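Local coordinates for pilus assembly protein CpaE (Caulobacter crescentus, PDB 4N0P) that takes part in pilus assembly and, as a whole protein, probably binds and hydrolyses ATP, this chain being its response-regulator receiver-like domain, at residues T71-V77 with G100-V106; I20-I25 with V140-Y144; L37-A41 with L131-I137. All blocks are in the same frame, centred on the assembly; numbering follows the deposited sequence.

Interaction 1. Residues T71-V77 with G100-V106; sequences TPSLVMV and GTKVVVV
Two threonine hydroxyls meet where strands 74-77 and 102-107 of a beta-alpha-beta unit in the receiver-like fold begin to pair. T71 OG1 donates to T101 OG1 over 2.7 Å, and T101 OG1 in turn donates to P72 O at 2.8 Å, 30° out of that carbonyl's plane. T101 OG1 thus acts as acceptor and donor at once, while T71 OG1 also bonds D98 N, which ties the start of the pair to the preceding loop. Beyond these hydroxyls the parallel ladder runs in register, with V75 set against V103 at a CA to CA distance of 4.9 Å and the strand directions 19° apart. K102 N reaches S73 O at 2.9 Å, and the last rung joins V106 N to V77 O at 2.8 Å.

Side chains alternate between faces. L74, M76, K102 and V104 share one face, where helix 133-144 sets V140 on L74, Y144 on K102 and L143 on all but M76; V75, V77, V103 and V105 occupy the other. L74, with CG anti to the backbone N (chi1 176°), brings CD1 within 3.6 Å of V104 CG2. The bend of M76 at its last torsion sets CE against V106 CG2 at 4.1 Å.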
loop_
_atom_site.group_PDB
_atom_site.type_symbol
_atom_site.label_atom_id
_atom_site.label_comp_id
_atom_site.label_asym_id
_atom_site.label_seq_id
_atom_site.Cartn_x
_atom_site.Cartn_y
_atom_site.Cartn_z
ATOM N N THR A 71 -4.521 -9.421 -8.984
ATOM C CA THR A 71 -3.795 -8.572 -8.045
ATOM C C THR A 71 -2.364 -9.126 -7.790
ATOM O O THR A 71 -2.179 -10.360 -7.761
ATOM C CB THR A 71 -4.559 -8.402 -6.731
ATOM O OG1 THR A 71 -4.966 -9.681 -6.267
ATOM C CG2 THR A 71 -5.796 -7.509 -6.869
ATOM N N PRO A 72 -1.368 -8.208 -7.566
ATOM C CA PRO A 72 0.010 -8.638 -7.278
ATOM C C PRO A 72 0.153 -9.065 -5.801
ATOM O O PRO A 72 -0.829 -9.057 -5.062
ATOM C CB PRO A 72 0.819 -7.357 -7.566
ATOM C CG PRO A 72 -0.083 -6.273 -7.100
ATOM C CD PRO A 72 -1.456 -6.729 -7.579
ATOM N N SER A 73 1.402 -9.302 -5.328
ATOM C CA SER A 73 1.641 -9.673 -3.934
ATOM C C SER A 73 1.143 -8.601 -2.962
ATOM O O SER A 73 0.552 -8.920 -1.933
ATOM C CB SER A 73 3.142 -9.896 -3.688
ATOM O OG SER A 73 3.806 -10.511 -4.786
ATOM N N LEU A 74 1.363 -7.313 -3.322
ATOM C CA LEU A 74 1.041 -6.203 -2.457
ATOM C C LEU A 74 0.449 -5.051 -3.257
ATOM O O LEU A 74 1.008 -4.674 -4.292
ATOM C CB LEU A 74 2.324 -5.732 -1.704
ATOM C CG LEU A 74 2.175 -4.480 -0.814
ATOM C CD1 LEU A 74 1.271 -4.757 0.345
ATOM C CD2 LEU A 74 3.509 -4.043 -0.241
ATOM N N VAL A 75 -0.692 -4.552 -2.811
ATOM C CA VAL A 75 -1.394 -3.411 -3.414
ATOM C C VAL A 75 -1.334 -2.267 -2.404
ATOM O O VAL A 75 -1.805 -2.419 -1.270
ATOM C CB VAL A 75 -2.854 -3.747 -3.816
ATOM C CG1 VAL A 75 -3.574 -2.490 -4.323
ATOM C CG2 VAL A 75 -2.890 -4.838 -4.890
ATOM N N MET A 76 -0.747 -1.137 -2.792
ATOM C CA MET A 76 -0.694 0.047 -1.926
ATOM C C MET A 76 -1.652 1.074 -2.502
ATOM O O MET A 76 -1.634 1.310 -3.716
ATOM C CB MET A 76 0.736 0.620 -1.850
ATOM C CG MET A 76 1.730 -0.327 -1.237
ATOM S SD MET A 76 3.380 0.442 -1.069
ATOM C CE MET A 76 3.093 1.582 0.197
ATOM N N VAL A 77 -2.570 1.602 -1.681
ATOM C CA VAL A 77 -3.588 2.513 -2.213
ATOM C C VAL A 77 -3.709 3.781 -1.375
ATOM O O VAL A 77 -3.434 3.798 -0.177
ATOM C CB VAL A 77 -4.972 1.837 -2.364
ATOM C CG1 VAL A 77 -4.954 0.754 -3.447
ATOM C CG2 VAL A 77 -5.469 1.284 -1.023
ATOM N N GLY A 100 -3.643 -14.335 -1.255
ATOM C CA GLY A 100 -2.235 -14.017 -1.156
ATOM C C GLY A 100 -1.961 -12.538 -1.307
ATOM O O GLY A 100 -0.848 -12.107 -0.988
ATOM N N THR A 101 -2.944 -11.738 -1.823
ATOM C CA THR A 101 -2.677 -10.304 -1.941
ATOM C C THR A 101 -2.842 -9.577 -0.595
ATOM O O THR A 101 -3.859 -9.715 0.091
ATOM C CB THR A 101 -3.625 -9.684 -3.012
ATOM O OG1 THR A 101 -3.292 -10.253 -4.278
ATOM C CG2 THR A 101 -3.508 -8.151 -3.099
ATOM N N LYS A 102 -1.857 -8.762 -0.265
ATOM C CA LYS A 102 -1.911 -7.898 0.929
ATOM C C LYS A 102 -2.263 -6.487 0.487
ATOM O O LYS A 102 -1.866 -6.069 -0.606
ATOM C CB LYS A 102 -0.557 -7.902 1.662
ATOM C CG LYS A 102 -0.231 -9.288 2.247
ATOM C CD LYS A 102 1.077 -9.289 2.995
ATOM C CE LYS A 102 1.539 -10.702 3.325
ATOM N NZ LYS A 102 0.640 -11.370 4.311
ATOM N N VAL A 103 -2.983 -5.753 1.331
ATOM C CA VAL A 103 -3.358 -4.380 1.002
ATOM C C VAL A 103 -2.817 -3.435 2.071
ATOM O O VAL A 103 -2.996 -3.662 3.273
ATOM C CB VAL A 103 -4.902 -4.223 0.799
ATOM C CG1 VAL A 103 -5.304 -2.747 0.657
ATOM C CG2 VAL A 103 -5.382 -5.032 -0.419
ATOM N N VAL A 104 -2.155 -2.361 1.621
ATOM C CA VAL A 104 -1.620 -1.338 2.517
ATOM C C VAL A 104 -2.284 -0.023 2.101
ATOM O O VAL A 104 -2.312 0.288 0.918
ATOM C CB VAL A 104 -0.067 -1.268 2.454
ATOM C CG1 VAL A 104 0.445 -0.028 3.170
ATOM C CG2 VAL A 104 0.560 -2.525 3.062
ATOM N N VAL A 105 -2.764 0.746 3.064
ATOM C CA VAL A 105 -3.400 2.028 2.781
ATOM C C VAL A 105 -2.466 3.140 3.234
ATOM O O VAL A 105 -1.920 3.072 4.323
ATOM C CB VAL A 105 -4.797 2.122 3.480
ATOM C CG1 VAL A 105 -5.398 3.545 3.365
ATOM C CG2 VAL A 105 -5.768 1.048 2.941
ATOM N N VAL A 106 -2.305 4.175 2.396
ATOM C CA VAL A 106 -1.544 5.366 2.757
ATOM C C VAL A 106 -2.577 6.481 2.904
ATOM O O VAL A 106 -3.351 6.708 1.985
ATOM C CB VAL A 106 -0.442 5.727 1.732
ATOM C CG1 VAL A 106 0.312 6.977 2.192
ATOM C CG2 VAL A 106 0.523 4.560 1.515
#

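Interaction 2. Residues I20-I25 with V140-Y144; sequences IPRITI and VGALY
V140, the residue on which I20, I23 and I25 converge, has its carbonyl O bonded to L143 N at 3.1 Å. A second bond of the same three-residue span, Y144 N to G141 O at 3.2 Å, follows one residue later. In the receiver-like alpha/beta fold this last helix, 133-144, lies over one face of the parallel sheet, and here it meets the lead-in to strand 24-28.

No hydrogen bond crosses between the segments; apolar groups carry the contact. V140 CG1 is its shared point: the side chains of I20 and V140 cross at about a right angle, CG1 to CG1 3.8 Å, I23 CD1 approaches to 3.9 Å, and I25 CD1 lies farther off at 4.3 Å. Beside it, G141 presents bare backbone, and I20 CD1 comes within 3.9 Å of G141 CA.

Within the segments, I23 and P21 meet the ring of Y144. I23 arrives from the opposite direction. Its chi1 of 60° wedges CG1 between the backbone N and carbonyl carbon, which brings CG2 over one ring face while CD1 touches Y144 CE2 at 3.7 Å. S73, just before strand 74-77, and K102 of strand 102-107 also touch Y144, extending its packing towards the sheet. At the root of the side chain P21 approaches obliquely, its CG 3.9 Å from Y144 CB.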
loop_
_atom_site.group_PDB
_atom_site.type_symbol
_atom_site.label_atom_id
_atom_site.label_comp_id
_atom_site.label_asym_id
_atom_site.label_seq_id
_atom_site.Cartn_x
_atom_site.Cartn_y
_atom_site.Cartn_z
ATOM N N ILE A 20 13.868 -7.093 1.054
ATOM C CA ILE A 20 12.492 -7.548 0.980
ATOM C C ILE A 20 12.466 -8.727 -0.018
ATOM O O ILE A 20 13.295 -8.767 -0.946
ATOM C CB ILE A 20 11.626 -6.301 0.626
ATOM C CG1 ILE A 20 11.105 -5.623 1.935
ATOM C CG2 ILE A 20 10.441 -6.619 -0.293
ATOM C CD1 ILE A 20 12.101 -4.925 2.801
ATOM N N PRO A 21 11.572 -9.732 0.170
ATOM C CA PRO A 21 11.585 -10.887 -0.741
ATOM C C PRO A 21 11.085 -10.562 -2.140
ATOM O O PRO A 21 10.693 -9.426 -2.411
ATOM C CB PRO A 21 10.690 -11.908 -0.048
ATOM C CG PRO A 21 9.842 -11.140 0.813
ATOM C CD PRO A 21 10.570 -9.913 1.248
ATOM N N ARG A 22 11.185 -11.519 -3.061
ATOM C CA ARG A 22 10.784 -11.244 -4.436
ATOM C C ARG A 22 9.257 -11.217 -4.513
ATOM O O ARG A 22 8.595 -12.234 -4.445
ATOM C CB ARG A 22 11.399 -12.229 -5.430
ATOM C CG ARG A 22 11.153 -11.821 -6.876
ATOM C CD ARG A 22 11.900 -12.708 -7.834
ATOM N NE ARG A 22 11.481 -14.105 -7.731
ATOM C CZ ARG A 22 12.032 -15.100 -8.416
ATOM N NH1 ARG A 22 13.031 -14.860 -9.262
ATOM N NH2 ARG A 22 11.598 -16.345 -8.255
ATOM N N ILE A 23 8.728 -10.021 -4.621
ATOM C CA ILE A 23 7.299 -9.758 -4.679
ATOM C C ILE A 23 7.038 -8.708 -5.749
ATOM O O ILE A 23 7.960 -8.035 -6.222
ATOM C CB ILE A 23 6.771 -9.277 -3.284
ATOM C CG1 ILE A 23 7.484 -7.965 -2.816
ATOM C CG2 ILE A 23 6.831 -10.381 -2.204
ATOM C CD1 ILE A 23 6.812 -7.270 -1.654
ATOM N N THR A 24 5.772 -8.576 -6.124
ATOM C CA THR A 24 5.316 -7.525 -7.037
ATOM C C THR A 24 4.471 -6.576 -6.214
ATOM O O THR A 24 3.606 -7.030 -5.442
ATOM C CB THR A 24 4.556 -8.098 -8.235
ATOM O OG1 THR A 24 3.584 -9.042 -7.743
ATOM C CG2 THR A 24 5.476 -8.789 -9.224
ATOM N N ILE A 25 4.750 -5.271 -6.325
ATOM C CA ILE A 25 4.029 -4.239 -5.598
ATOM C C ILE A 25 3.395 -3.277 -6.590
ATOM O O ILE A 25 4.109 -2.766 -7.442
ATOM C CB ILE A 25 4.953 -3.424 -4.627
ATOM C CG1 ILE A 25 5.694 -4.305 -3.598
ATOM C CG2 ILE A 25 4.150 -2.269 -3.949
ATOM C CD1 ILE A 25 6.849 -3.537 -2.822
ATOM N N VAL A 140 6.723 -2.844 4.570
ATOM C CA VAL A 140 6.724 -3.960 3.614
ATOM C C VAL A 140 7.458 -5.183 4.226
ATOM O O VAL A 140 6.916 -6.292 4.219
ATOM C CB VAL A 140 7.342 -3.551 2.252
ATOM C CG1 VAL A 140 7.431 -4.741 1.307
ATOM C CG2 VAL A 140 6.541 -2.413 1.614
ATOM N N GLY A 141 8.646 -4.946 4.783
ATOM C CA GLY A 141 9.453 -5.991 5.412
ATOM C C GLY A 141 8.717 -6.737 6.507
ATOM O O GLY A 141 8.758 -7.961 6.532
ATOM N N ALA A 142 7.982 -6.008 7.369
ATOM C CA ALA A 142 7.209 -6.559 8.502
ATOM C C ALA A 142 6.081 -7.490 8.057
ATOM O O ALA A 142 5.703 -8.385 8.814
ATOM C CB ALA A 142 6.641 -5.437 9.347
ATOM N N LEU A 143 5.567 -7.323 6.833
ATOM C CA LEU A 143 4.476 -8.157 6.324
ATOM C C LEU A 143 4.942 -9.560 5.940
ATOM O O LEU A 143 4.116 -10.469 5.833
ATOM C CB LEU A 143 3.788 -7.498 5.117
ATOM C CG LEU A 143 3.088 -6.146 5.372
ATOM C CD1 LEU A 143 2.404 -5.657 4.122
ATOM C CD2 LEU A 143 2.139 -6.209 6.561
ATOM N N TYR A 144 6.250 -9.738 5.725
ATOM C CA TYR A 144 6.784 -11.021 5.295
ATOM C C TYR A 144 7.689 -11.659 6.354
ATOM O O TYR A 144 8.041 -12.827 6.210
ATOM C CB TYR A 144 7.511 -10.845 3.940
ATOM C CG TYR A 144 6.554 -10.381 2.866
ATOM C CD1 TYR A 144 5.681 -11.274 2.253
ATOM C CD2 TYR A 144 6.460 -9.030 2.522
ATOM C CE1 TYR A 144 4.766 -10.844 1.292
ATOM C CE2 TYR A 144 5.527 -8.584 1.585
ATOM C CZ TYR A 144 4.684 -9.498 0.970
ATOM O OH TYR A 144 3.754 -9.076 0.057
#

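Interaction 3. Residues L37-A41 with L131-I137; sequences LIEKA and LGPLQVI
A chi1 of 163° turns CG of L37 away from the backbone N, and a chi2 of 86° then splits the two methyls between different parts of segment 131-137. CD1 reaches the turn before the helix, 3.3 Å from L131 O and 3.5 Å from G132 C, while CD2 presses on V136 CG2 at 3.7 Å and on L131 CB at 3.9 Å. L37 and L131 cross at about a right angle. V136 divides its branches in a matching way: CG1, opposite the backbone N, lies 3.8 Å from A41 CB, whereas CG2 faces L37.

These residues join the first and last helices of the receiver-like alpha/beta fold, 32-42 and 133-144. The two short axes pass 8.7 Å apart at an angle of 69°, so they cross steeply and share a compact patch. The backbones come nearest at A41 and P133, and the small side chain of A41 fits between P133, V136 and I137. On the outer side K40 lays its aliphatic chain obliquely along the proline, CD at 3.9 Å from P133 CG, before a bend at its third torsion carries the ammonium end away.

G132 occupies the N-cap of helix 133-144, with P133 as the first residue of the helix. The backbone N of G132 makes a weak bond to Q135 OE1. Inward, I38 turns to strand 51-55, touching T52 and V54, and I137 touches I20 and D44. On the proline side A41 CA comes within 4.6 Å of P133 CA.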
loop_
_atom_site.group_PDB
_atom_site.type_symbol
_atom_site.label_atom_id
_atom_site.label_comp_id
_atom_site.label_asym_id
_atom_site.label_seq_id
_atom_site.Cartn_x
_atom_site.Cartn_y
_atom_site.Cartn_z
ATOM N N LEU A 37 7.699 9.353 -2.578
ATOM C CA LEU A 37 8.156 8.576 -1.435
ATOM C C LEU A 37 8.266 7.097 -1.796
ATOM O O LEU A 37 9.243 6.462 -1.451
ATOM C CB LEU A 37 7.145 8.765 -0.278
ATOM C CG LEU A 37 7.223 7.735 0.834
ATOM C CD1 LEU A 37 8.258 8.134 1.850
ATOM C CD2 LEU A 37 5.846 7.534 1.449
ATOM N N ILE A 38 7.240 6.547 -2.472
ATOM C CA ILE A 38 7.245 5.122 -2.821
ATOM C C ILE A 38 8.336 4.867 -3.869
ATOM O O ILE A 38 9.072 3.886 -3.749
ATOM C CB ILE A 38 5.832 4.669 -3.262
ATOM C CG1 ILE A 38 4.881 4.753 -2.017
ATOM C CG2 ILE A 38 5.886 3.222 -3.852
ATOM C CD1 ILE A 38 3.383 4.561 -2.325
ATOM N N GLU A 39 8.504 5.793 -4.831
ATOM C CA GLU A 39 9.569 5.655 -5.841
ATOM C C GLU A 39 10.961 5.684 -5.179
ATOM O O GLU A 39 11.835 4.886 -5.532
ATOM C CB GLU A 39 9.433 6.739 -6.906
ATOM C CG GLU A 39 8.264 6.504 -7.873
ATOM C CD GLU A 39 8.390 5.501 -9.013
ATOM O OE1 GLU A 39 9.210 4.561 -8.905
ATOM O OE2 GLU A 39 7.605 5.614 -9.985
ATOM N N LYS A 40 11.132 6.518 -4.148
ATOM C CA LYS A 40 12.383 6.589 -3.383
ATOM C C LYS A 40 12.621 5.278 -2.636
ATOM O O LYS A 40 13.726 4.750 -2.672
ATOM C CB LYS A 40 12.341 7.767 -2.401
ATOM C CG LYS A 40 13.654 8.505 -2.291
ATOM C CD LYS A 40 13.526 9.775 -1.446
ATOM C CE LYS A 40 13.185 11.026 -2.243
ATOM N NZ LYS A 40 13.287 12.258 -1.420
ATOM N N ALA A 41 11.582 4.737 -1.973
ATOM C CA ALA A 41 11.669 3.447 -1.282
ATOM C C ALA A 41 11.993 2.327 -2.296
ATOM O O ALA A 41 12.861 1.507 -2.037
ATOM C CB ALA A 41 10.351 3.152 -0.568
ATOM N N LEU A 131 5.806 10.376 5.955
ATOM C CA LEU A 131 6.618 9.171 6.115
ATOM C C LEU A 131 7.956 9.351 5.459
ATOM O O LEU A 131 8.058 10.119 4.507
ATOM C CB LEU A 131 5.926 8.017 5.360
ATOM C CG LEU A 131 4.681 7.412 5.900
ATOM C CD1 LEU A 131 3.662 7.270 4.789
ATOM C CD2 LEU A 131 4.982 6.061 6.507
ATOM N N GLY A 132 8.928 8.545 5.866
ATOM C CA GLY A 132 10.219 8.478 5.197
ATOM C C GLY A 132 10.329 7.154 4.438
ATOM O O GLY A 132 9.634 6.181 4.770
ATOM N N PRO A 133 11.203 7.049 3.414
ATOM C CA PRO A 133 11.330 5.777 2.670
ATOM C C PRO A 133 11.643 4.570 3.561
ATOM O O PRO A 133 11.115 3.491 3.295
ATOM C CB PRO A 133 12.498 6.058 1.711
ATOM C CG PRO A 133 12.476 7.529 1.537
ATOM C CD PRO A 133 12.111 8.077 2.877
ATOM N N LEU A 134 12.479 4.741 4.628
ATOM C CA LEU A 134 12.793 3.630 5.550
ATOM C C LEU A 134 11.507 3.117 6.243
ATOM O O LEU A 134 11.349 1.915 6.441
ATOM C CB LEU A 134 13.868 4.039 6.581
ATOM C CG LEU A 134 14.313 2.965 7.597
ATOM C CD1 LEU A 134 14.905 1.727 6.909
ATOM C CD2 LEU A 134 15.319 3.545 8.585
ATOM N N GLN A 135 10.557 4.022 6.551
ATOM C CA GLN A 135 9.306 3.590 7.174
ATOM C C GLN A 135 8.511 2.701 6.217
ATOM O O GLN A 135 7.911 1.731 6.665
ATOM C CB GLN A 135 8.467 4.806 7.642
ATOM C CG GLN A 135 9.004 5.478 8.920
ATOM C CD GLN A 135 10.390 6.090 8.771
ATOM O OE1 GLN A 135 10.642 6.924 7.896
ATOM N NE2 GLN A 135 11.330 5.666 9.607
ATOM N N VAL A 136 8.523 3.005 4.896
ATOM C CA VAL A 136 7.839 2.197 3.879
ATOM C C VAL A 136 8.521 0.820 3.775
ATOM O O VAL A 136 7.821 -0.191 3.758
ATOM C CB VAL A 136 7.766 2.918 2.511
ATOM C CG1 VAL A 136 7.281 1.985 1.379
ATOM C CG2 VAL A 136 6.856 4.138 2.622
ATOM N N ILE A 137 9.886 0.784 3.711
ATOM C CA ILE A 137 10.648 -0.452 3.621
ATOM C C ILE A 137 10.328 -1.335 4.838
ATOM O O ILE A 137 10.091 -2.533 4.664
ATOM C CB ILE A 137 12.188 -0.137 3.480
ATOM C CG1 ILE A 137 12.474 0.581 2.140
ATOM C CG2 ILE A 137 13.062 -1.395 3.674
ATOM C CD1 ILE A 137 13.703 1.451 2.144
#

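Overall arrangement
All three contacts belong to one parallel sheet of strand order 2-1-3-4-5 and its covering helices. Interaction 1 lies within the sheet, its centre about 5 Å from that of the chain; interactions 2 and 3, each about 11 Å out, both use helix 133-144. Centre to centre, interaction 1 is about 10 Å from interaction 2 and 15 Å from interaction 3, with 13 Å between the latter two. Along the chain they nest: 71-77 with 100-106 inside 37-41 with 131-137, itself inside 20-25 with 140-144. Interaction 2 thus closes the lead-in to the first strand onto the last helix's end. S73 OG, just ahead of strand 74-77, bonds T24 N of the adjacent strand, and M76 CE touches I38 CD1.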